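Local structure of mandelate racemase/muconate lactonizing enzyme family protein (Bradyrhizobium sp. ORS 278, 3TOY) at residues L57-V62 and L370-S375; Y73-T78 and L343-A348; G194-D199 and I233-D238. The protein belongs to the mandelate racemase/muconate lactonizing enzyme family of the enolase superfamily, whose members pair an alpha+beta capping domain with a modified TIM barrel that binds a metal ion. One frame throughout, in Å; residues are numbered along the deposited sequence.

Interaction 1 (L57-V62 and L370-S375); sequences LVLIDV and LAWNES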
loop_
_atom_site.group_PDB
_atom_site.type_symbol
_atom_site.label_atom_id
_atom_site.label_comp_id
_atom_site.label_asym_id
_atom_site.label_seq_id
_atom_site.Cartn_x
_atom_site.Cartn_y
_atom_site.Cartn_z
ATOM N N LEU A 57 -6.993 15.971 43.144
ATOM C CA LEU A 57 -7.913 16.619 42.207
ATOM C C LEU A 57 -7.685 18.124 42.170
ATOM O O LEU A 57 -7.219 18.718 43.139
ATOM C CB LEU A 57 -9.372 16.373 42.588
ATOM C CG LEU A 57 -9.823 14.973 42.997
ATOM C CD1 LEU A 57 -11.337 14.953 43.293
ATOM C CD2 LEU A 57 -9.471 13.985 41.882
ATOM N N VAL A 58 -8.025 18.740 41.047
ATOM C CA VAL A 58 -8.077 20.196 40.934
ATOM C C VAL A 58 -9.522 20.577 40.653
ATOM O O VAL A 58 -10.115 20.130 39.667
ATOM C CB VAL A 58 -7.165 20.724 39.806
ATOM C CG1 VAL A 58 -7.387 22.230 39.559
ATOM C CG2 VAL A 58 -5.699 20.426 40.116
ATOM N N LEU A 59 -10.102 21.402 41.525
ATOM C CA LEU A 59 -11.499 21.803 41.400
ATOM C C LEU A 59 -11.543 23.193 40.813
ATOM O O LEU A 59 -10.889 24.112 41.320
ATOM C CB LEU A 59 -12.184 21.783 42.781
ATOM C CG LEU A 59 -11.910 20.542 43.631
ATOM C CD1 LEU A 59 -12.635 20.622 44.995
ATOM C CD2 LEU A 59 -12.321 19.258 42.869
ATOM N N ILE A 60 -12.304 23.349 39.737
ATOM C CA ILE A 60 -12.242 24.539 38.909
ATOM C C ILE A 60 -13.569 25.246 38.994
ATOM O O ILE A 60 -14.626 24.626 38.853
ATOM C CB ILE A 60 -11.937 24.159 37.413
ATOM C CG1 ILE A 60 -10.567 23.475 37.308
ATOM C CG2 ILE A 60 -12.079 25.350 36.491
ATOM C CD1 ILE A 60 -10.149 23.032 35.860
ATOM N N ASP A 61 -13.509 26.556 39.238
ATOM C CA ASP A 61 -14.704 27.392 39.279
ATOM C C ASP A 61 -14.563 28.537 38.304
ATOM O O ASP A 61 -13.599 29.292 38.347
ATOM C CB ASP A 61 -14.927 27.960 40.686
ATOM C CG ASP A 61 -15.098 26.878 41.717
ATOM O OD1 ASP A 61 -15.949 25.996 41.520
ATOM O OD2 ASP A 61 -14.378 26.897 42.733
ATOM N N VAL A 62 -15.540 28.681 37.434
ATOM C CA VAL A 62 -15.521 29.771 36.485
ATOM C C VAL A 62 -16.713 30.675 36.773
ATOM O O VAL A 62 -17.851 30.331 36.474
ATOM C CB VAL A 62 -15.587 29.267 35.017
ATOM C CG1 VAL A 62 -15.697 30.456 34.047
ATOM C CG2 VAL A 62 -14.360 28.396 34.685
ATOM N N LEU A 370 -22.007 19.062 38.920
ATOM C CA LEU A 370 -20.821 19.161 39.757
ATOM C C LEU A 370 -20.929 20.417 40.630
ATOM O O LEU A 370 -20.755 21.527 40.145
ATOM C CB LEU A 370 -19.552 19.231 38.897
ATOM C CG LEU A 370 -19.252 18.037 37.972
ATOM C CD1 LEU A 370 -17.951 18.294 37.203
ATOM C CD2 LEU A 370 -19.151 16.762 38.768
ATOM N N ALA A 371 -21.262 20.232 41.897
ATOM C CA ALA A 371 -21.258 21.327 42.869
ATOM C C ALA A 371 -20.509 20.781 44.058
ATOM O O ALA A 371 -20.609 19.589 44.359
ATOM C CB ALA A 371 -22.665 21.703 43.246
ATOM N N TRP A 372 -19.749 21.632 44.732
ATOM C CA TRP A 372 -18.869 21.150 45.775
ATOM C C TRP A 372 -19.548 21.042 47.140
ATOM O O TRP A 372 -20.300 21.928 47.555
ATOM C CB TRP A 372 -17.654 22.057 45.909
ATOM C CG TRP A 372 -17.122 22.546 44.611
ATOM C CD1 TRP A 372 -16.982 23.848 44.215
ATOM C CD2 TRP A 372 -16.663 21.740 43.518
ATOM N NE1 TRP A 372 -16.452 23.897 42.950
ATOM C CE2 TRP A 372 -16.250 22.619 42.497
ATOM C CE3 TRP A 372 -16.558 20.360 43.309
ATOM C CZ2 TRP A 372 -15.742 22.166 41.280
ATOM C CZ3 TRP A 372 -16.055 19.911 42.098
ATOM C CH2 TRP A 372 -15.655 20.812 41.100
ATOM N N ASN A 373 -19.275 19.937 47.820
ATOM C CA ASN A 373 -19.505 19.836 49.254
ATOM C C ASN A 373 -18.362 20.600 49.936
ATOM O O ASN A 373 -17.291 20.049 50.197
ATOM C CB ASN A 373 -19.517 18.365 49.662
ATOM C CG ASN A 373 -19.590 18.170 51.168
ATOM O OD1 ASN A 373 -19.562 19.131 51.941
ATOM N ND2 ASN A 373 -19.679 16.914 51.588
ATOM N N GLU A 374 -18.585 21.886 50.200
ATOM C CA GLU A 374 -17.520 22.747 50.729
ATOM C C GLU A 374 -16.880 22.280 52.049
ATOM O O GLU A 374 -15.678 22.463 52.261
ATOM C CB GLU A 374 -18.007 24.195 50.851
ATOM C CG GLU A 374 -18.266 24.877 49.510
ATOM C CD GLU A 374 -16.990 25.132 48.736
ATOM O OE1 GLU A 374 -15.896 24.929 49.307
ATOM O OE2 GLU A 374 -17.081 25.538 47.559
ATOM N N SER A 375 -17.666 21.696 52.950
ATOM C CA SER A 375 -17.081 21.248 54.205
ATOM C C SER A 375 -16.049 20.151 53.917
ATOM O O SER A 375 -14.983 20.102 54.526
ATOM C CB SER A 375 -18.157 20.809 55.214
ATOM O OG SER A 375 -18.644 19.503 54.961
#

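Interaction 2 (Y73-T78 and L343-A348); sequences YLFAYT and LDFAGA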
loop_
_atom_site.group_PDB
_atom_site.type_symbol
_atom_site.label_atom_id
_atom_site.label_comp_id
_atom_site.label_asym_id
_atom_site.label_seq_id
_atom_site.Cartn_x
_atom_site.Cartn_y
_atom_site.Cartn_z
ATOM N N TYR A 73 -13.757 19.306 37.440
ATOM C CA TYR A 73 -12.526 18.920 38.135
ATOM C C TYR A 73 -11.600 18.084 37.240
ATOM O O TYR A 73 -12.041 17.461 36.240
ATOM C CB TYR A 73 -12.820 18.142 39.441
ATOM C CG TYR A 73 -13.294 16.717 39.213
ATOM C CD1 TYR A 73 -12.381 15.659 39.144
ATOM C CD2 TYR A 73 -14.643 16.434 39.052
ATOM C CE1 TYR A 73 -12.812 14.346 38.909
ATOM C CE2 TYR A 73 -15.082 15.141 38.825
ATOM C CZ TYR A 73 -14.159 14.107 38.745
ATOM O OH TYR A 73 -14.599 12.832 38.527
ATOM N N LEU A 74 -10.328 18.101 37.609
ATOM C CA LEU A 74 -9.286 17.290 37.000
ATOM C C LEU A 74 -8.768 16.285 38.012
ATOM O O LEU A 74 -8.567 16.634 39.186
ATOM C CB LEU A 74 -8.130 18.185 36.581
ATOM C CG LEU A 74 -8.470 19.318 35.621
ATOM C CD1 LEU A 74 -7.234 20.189 35.420
ATOM C CD2 LEU A 74 -8.977 18.780 34.286
ATOM N N PHE A 75 -8.593 15.031 37.578
ATOM C CA PHE A 75 -7.771 14.067 38.315
ATOM C C PHE A 75 -6.351 14.336 37.891
ATOM O O PHE A 75 -6.056 14.365 36.686
ATOM C CB PHE A 75 -8.159 12.625 37.972
ATOM C CG PHE A 75 -7.220 11.596 38.527
ATOM C CD1 PHE A 75 -7.167 11.340 39.894
ATOM C CD2 PHE A 75 -6.378 10.873 37.686
ATOM C CE1 PHE A 75 -6.313 10.395 40.393
ATOM C CE2 PHE A 75 -5.515 9.932 38.194
ATOM C CZ PHE A 75 -5.478 9.683 39.541
ATOM N N ALA A 76 -5.463 14.536 38.867
ATOM C CA ALA A 76 -4.139 15.044 38.569
ATOM C C ALA A 76 -3.053 13.974 38.566
ATOM O O ALA A 76 -1.876 14.286 38.330
ATOM C CB ALA A 76 -3.781 16.177 39.540
ATOM N N TYR A 77 -3.448 12.725 38.824
ATOM C CA TYR A 77 -2.517 11.597 38.863
ATOM C C TYR A 77 -1.561 11.577 40.055
ATOM O O TYR A 77 -1.439 10.559 40.726
ATOM C CB TYR A 77 -1.706 11.507 37.563
ATOM C CG TYR A 77 -2.496 10.878 36.425
ATOM C CD1 TYR A 77 -2.542 9.490 36.268
ATOM C CD2 TYR A 77 -3.203 11.665 35.528
ATOM C CE1 TYR A 77 -3.276 8.910 35.221
ATOM C CE2 TYR A 77 -3.942 11.085 34.479
ATOM C CZ TYR A 77 -3.962 9.716 34.341
ATOM O OH TYR A 77 -4.690 9.139 33.308
ATOM N N THR A 78 -0.872 12.693 40.282
ATOM C CA THR A 78 0.168 12.790 41.324
ATOM C C THR A 78 0.109 14.167 42.003
ATOM O O THR A 78 -0.268 15.150 41.375
ATOM C CB THR A 78 1.580 12.531 40.745
ATOM O OG1 THR A 78 2.571 12.747 41.756
ATOM C CG2 THR A 78 1.875 13.460 39.560
ATOM N N LEU A 343 -14.779 4.925 38.121
ATOM C CA LEU A 343 -13.725 5.019 39.129
ATOM C C LEU A 343 -13.982 6.353 39.824
ATOM O O LEU A 343 -13.838 7.411 39.219
ATOM C CB LEU A 343 -12.343 4.989 38.476
ATOM C CG LEU A 343 -11.074 4.996 39.335
ATOM C CD1 LEU A 343 -11.244 4.216 40.620
ATOM C CD2 LEU A 343 -9.899 4.455 38.523
ATOM N N ASP A 344 -14.379 6.301 41.092
ATOM C CA ASP A 344 -14.936 7.477 41.754
ATOM C C ASP A 344 -13.912 8.196 42.635
ATOM O O ASP A 344 -13.799 7.903 43.829
ATOM C CB ASP A 344 -16.154 7.050 42.585
ATOM C CG ASP A 344 -16.962 8.228 43.111
ATOM O OD1 ASP A 344 -16.693 9.384 42.730
ATOM O OD2 ASP A 344 -17.892 7.983 43.904
ATOM N N PHE A 345 -13.176 9.138 42.052
ATOM C CA PHE A 345 -12.199 9.914 42.816
ATOM C C PHE A 345 -12.832 11.116 43.517
ATOM O O PHE A 345 -12.330 11.570 44.552
ATOM C CB PHE A 345 -11.076 10.454 41.924
ATOM C CG PHE A 345 -10.120 9.403 41.410
ATOM C CD1 PHE A 345 -9.292 8.702 42.280
ATOM C CD2 PHE A 345 -10.022 9.157 40.044
ATOM C CE1 PHE A 345 -8.407 7.741 41.801
ATOM C CE2 PHE A 345 -9.134 8.207 39.546
ATOM C CZ PHE A 345 -8.322 7.498 40.421
ATOM N N ALA A 346 -13.903 11.644 42.937
ATOM C CA ALA A 346 -14.448 12.919 43.386
ATOM C C ALA A 346 -15.658 12.852 44.321
ATOM O O ALA A 346 -16.127 13.901 44.783
ATOM C CB ALA A 346 -14.771 13.807 42.187
ATOM N N GLY A 347 -16.183 11.655 44.582
ATOM C CA GLY A 347 -17.447 11.537 45.311
ATOM C C GLY A 347 -17.379 12.279 46.644
ATOM O O GLY A 347 -18.316 12.970 47.044
ATOM N N ALA A 348 -16.243 12.150 47.310
ATOM C CA ALA A 348 -16.063 12.722 48.637
ATOM C C ALA A 348 -16.256 14.237 48.661
ATOM O O ALA A 348 -16.676 14.794 49.681
ATOM C CB ALA A 348 -14.699 12.346 49.180
HETATM O O HOH W 1 -15.631 10.558 40.641
HETATM O O HOH W 2 -12.827 10.544 38.179
#

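Interaction 3 (G194-D199 and I233-D238); sequences GDLATD and IARLAD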
loop_
_atom_site.group_PDB
_atom_site.type_symbol
_atom_site.label_atom_id
_atom_site.label_comp_id
_atom_site.label_asym_id
_atom_site.label_seq_id
_atom_site.Cartn_x
_atom_site.Cartn_y
_atom_site.Cartn_z
ATOM N N GLY A 194 3.777 -7.935 37.136
ATOM C CA GLY A 194 4.744 -9.035 37.204
ATOM C C GLY A 194 4.864 -9.759 35.876
ATOM O O GLY A 194 4.743 -9.146 34.818
ATOM N N ASP A 195 5.083 -11.067 35.927
ATOM C CA ASP A 195 5.216 -11.858 34.712
ATOM C C ASP A 195 3.861 -12.325 34.174
ATOM O O ASP A 195 2.821 -12.039 34.774
ATOM C CB ASP A 195 6.162 -13.036 34.947
ATOM C CG ASP A 195 5.668 -13.986 36.024
ATOM O OD1 ASP A 195 4.528 -13.838 36.499
ATOM O OD2 ASP A 195 6.431 -14.894 36.396
ATOM N N LEU A 196 3.862 -13.011 33.032
ATOM C CA LEU A 196 2.612 -13.494 32.443
ATOM C C LEU A 196 1.862 -14.452 33.387
ATOM O O LEU A 196 0.629 -14.428 33.467
ATOM C CB LEU A 196 2.885 -14.189 31.099
ATOM C CG LEU A 196 1.734 -15.004 30.494
ATOM C CD1 LEU A 196 0.511 -14.112 30.252
ATOM C CD2 LEU A 196 2.187 -15.701 29.184
ATOM N N ALA A 197 2.605 -15.316 34.080
ATOM C CA ALA A 197 1.969 -16.258 35.002
ATOM C C ALA A 197 1.096 -15.497 35.984
ATOM O O ALA A 197 -0.022 -15.910 36.282
ATOM C CB ALA A 197 3.023 -17.101 35.758
ATOM N N THR A 198 1.608 -14.387 36.494
ATOM C CA THR A 198 0.844 -13.570 37.426
ATOM C C THR A 198 -0.460 -13.039 36.820
ATOM O O THR A 198 -1.525 -13.092 37.447
ATOM C CB THR A 198 1.707 -12.425 37.948
ATOM O OG1 THR A 198 2.773 -12.984 38.729
ATOM C CG2 THR A 198 0.899 -11.491 38.820
ATOM N N ASP A 199 -0.387 -12.557 35.586
ATOM C CA ASP A 199 -1.572 -12.047 34.913
ATOM C C ASP A 199 -2.553 -13.176 34.714
ATOM O O ASP A 199 -3.756 -13.015 34.920
ATOM C CB ASP A 199 -1.226 -11.492 33.526
ATOM C CG ASP A 199 -0.366 -10.251 33.579
ATOM O OD1 ASP A 199 -0.442 -9.480 34.572
ATOM O OD2 ASP A 199 0.382 -10.037 32.595
ATOM N N ILE A 233 -1.069 -11.557 25.275
ATOM C CA ILE A 233 -2.448 -11.541 24.789
ATOM C C ILE A 233 -2.869 -12.893 24.220
ATOM O O ILE A 233 -3.972 -13.369 24.490
ATOM C CB ILE A 233 -2.693 -10.395 23.758
ATOM C CG1 ILE A 233 -2.530 -9.035 24.459
ATOM C CG2 ILE A 233 -4.077 -10.562 23.106
ATOM C CD1 ILE A 233 -2.534 -7.810 23.475
ATOM N N ALA A 234 -1.988 -13.541 23.462
ATOM C CA ALA A 234 -2.342 -14.845 22.889
ATOM C C ALA A 234 -2.620 -15.880 23.988
ATOM O O ALA A 234 -3.471 -16.768 23.847
ATOM C CB ALA A 234 -1.256 -15.341 21.976
ATOM N N ARG A 235 -1.891 -15.763 25.079
ATOM C CA ARG A 235 -2.001 -16.740 26.153
ATOM C C ARG A 235 -3.235 -16.459 27.008
ATOM O O ARG A 235 -3.699 -17.327 27.752
ATOM C CB ARG A 235 -0.725 -16.711 26.996
ATOM C CG ARG A 235 0.502 -17.130 26.186
ATOM C CD ARG A 235 0.707 -18.653 26.217
ATOM N NE ARG A 235 1.075 -19.078 27.567
ATOM C CZ ARG A 235 2.330 -19.190 28.004
ATOM N NH1 ARG A 235 3.350 -18.933 27.188
ATOM N NH2 ARG A 235 2.568 -19.556 29.262
ATOM N N LEU A 236 -3.761 -15.243 26.910
ATOM C CA LEU A 236 -4.943 -14.860 27.695
ATOM C C LEU A 236 -6.256 -14.965 26.914
ATOM O O LEU A 236 -7.349 -14.716 27.457
ATOM C CB LEU A 236 -4.806 -13.422 28.197
ATOM C CG LEU A 236 -3.691 -13.174 29.210
ATOM C CD1 LEU A 236 -3.438 -11.677 29.401
ATOM C CD2 LEU A 236 -4.050 -13.856 30.537
ATOM N N ALA A 237 -6.170 -15.312 25.641
ATOM C CA ALA A 237 -7.372 -15.297 24.797
ATOM C C ALA A 237 -8.446 -16.334 25.206
ATOM O O ALA A 237 -9.594 -16.241 24.785
ATOM C CB ALA A 237 -6.987 -15.455 23.340
ATOM N N ASP A 238 -8.086 -17.300 26.038
ATOM C CA ASP A 238 -9.038 -18.324 26.478
ATOM C C ASP A 238 -9.995 -17.867 27.580
ATOM O O ASP A 238 -10.877 -18.615 27.988
ATOM C CB ASP A 238 -8.295 -19.573 26.958
ATOM C CG ASP A 238 -7.770 -20.410 25.812
ATOM O OD1 ASP A 238 -8.392 -20.391 24.727
ATOM O OD2 ASP A 238 -6.734 -21.084 25.995
#

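Interaction 1 (L57-V62 and L370-S375)
Trp372 lies against strand 50-64 with one face on Leu59 and its N-H edge on Asp61, joining the antiparallel sheet of the enolase-superfamily capping domain to the C-terminal end of the chain just ahead of helix 374-380. Leu59 and Trp372 run past each other in opposite directions. Leu59 CB sits over the six-membered ring, 4.0 Å from the Trp372 centroid and nearly along the ring normal, which meets the geometry of a CH-pi contact. Branch CD2 of Leu59 packs further out, 3.9 Å from Trp372 CZ3. With CG of Trp372 anti to the carbonyl carbon (chi1 -39°), the indole reaches the strand and its NE1 faces Asp61. The carboxylate plane is turned 64° from the ring, yet its OD1 lies almost in the indole plane. Asp61 OD1 also accepts from His71 ND1, so two donors fix this buried oxygen, while the His71 ring meets the indole steeply. The backbone Ile60 O adds a polar neighbour at the same ring edge, 3.6 Å from Trp372 CZ2. The N-H...O hydrogen bond is short and nearly straight: Trp372 NE1 gives to the syn lone pair of Asp61 OD1 at 2.6 Å and 175°.

Interaction 2 (Y73-T78 and L343-A348)
Phe345 and Ala346 lay a ring and a methyl on Phe75 and Tyr73 of the capping-domain sheet. The segment that carries them begins at Leu343 and Asp344, just past barrel strand 340-342, which meet Tyr73 through two waters. Water 2 lies in the plane of the Tyr73 ring and donates to Tyr73 OH at 2.9 Å; its second bond, to Leu343 O, is weak. Water 1 donates to Asp344 OD1 at 2.6 Å and to Tyr73 OH at 3.3 Å, and takes the N-H of Ala346. The same Asp344 OD1 weakly accepts from Gly347 N, which helps to close the turn.

Phe345 follows, its ring lying on that of Phe75, whose CG, anti to the backbone N (chi1 171°), carries the ring across to it. Centroids 4.1 Å apart and planes only 11° from parallel define an offset stack. Phe75 CE1 stands over the centre of the Phe345 ring, with Phe345 CZ its nearest atom at 3.5 Å. The opposite face of Phe75 carries Tyr77 N above its centre, so the ring is sandwiched between Phe345 and its own chain. Met41 of strand 29-47 also packs on Phe345.

Ala346 then places its methyl over a face of Tyr73: CB is 3.7 Å from the Tyr73 centroid, 21° off the normal, a CH-pi contact leaning toward CZ at the hydroxyl end.

Tyr73 OH is also hydrogen-bonded to Glu325, so its polar end is held by a carboxylate as well as by water. Direct contact between the segments is apolar, made by ring faces and a methyl, while the polar groups are linked through solvent. This is consistent with a domain interface closed by apolar packing, with two ordered waters beside the tyrosine hydroxyl.

Interaction 3 (G194-D199 and I233-D238)
Leu196 turns its CG anti to the backbone N (chi1 168°), a torsion that carries the isobutyl group out toward Arg235, whose chain bends at chi2 (-88°) and again at chi3 and folds its guanidinium back over the leucine. This pairs the first turn of helix 196-210 with the end region of helix 226-236, neighbouring helices on the outside of the enolase-superfamily barrel. The two side chains cross at about a right angle. Leu196 CD2 stands over the centre of the guanidinium face, 3.7 Å from Arg235 CZ, and is equally close to Arg235 CG, so the bent arginine wraps round one methyl. The other branch turns to Leu236: Leu196 CD1 lies 4.4 Å from Leu236 CG, a looser apolar contact. Leu236 CD2 also comes within 4.5 Å of the backbone Asp199 O. The carboxylate of Asp199 forms a salt bridge with Arg232, a second tie to helix 226-236. Arg235 itself makes a weak, long ion pair with Asp240 of the third subunit. Asp195 N-caps the helix that carries Leu196: its OD1 accepts from Thr198 N at 3.0 Å and 156°, and from Thr198 OG1 at 3.0 Å, the two donors arriving from opposite faces of the carboxylate plane.

Overall arrangement
From the N terminus, strand 50-64 supplies the first half of interaction 1 and strand 69-75 the first half of interaction 2. The chain then builds the barrel, where interaction 3 closes a short loop across 33 residues, from helix 196-210 to helix 226-236. Interaction 2 closes at 343-348, tying the N-terminal sheet to the loop after barrel strand 340-342; interaction 1 closes at 370-375, tying it to the chain leading into helix 374-380. The three loops nest, 3 within 2 within 1, and none cross. Interactions 1 and 2 touch through their neighbouring strands, with a probable Val58 N to Leu74 O hydrogen bond of 2.9 Å. Interaction 3 stands apart, its centre about 41 Å from that of interaction 1.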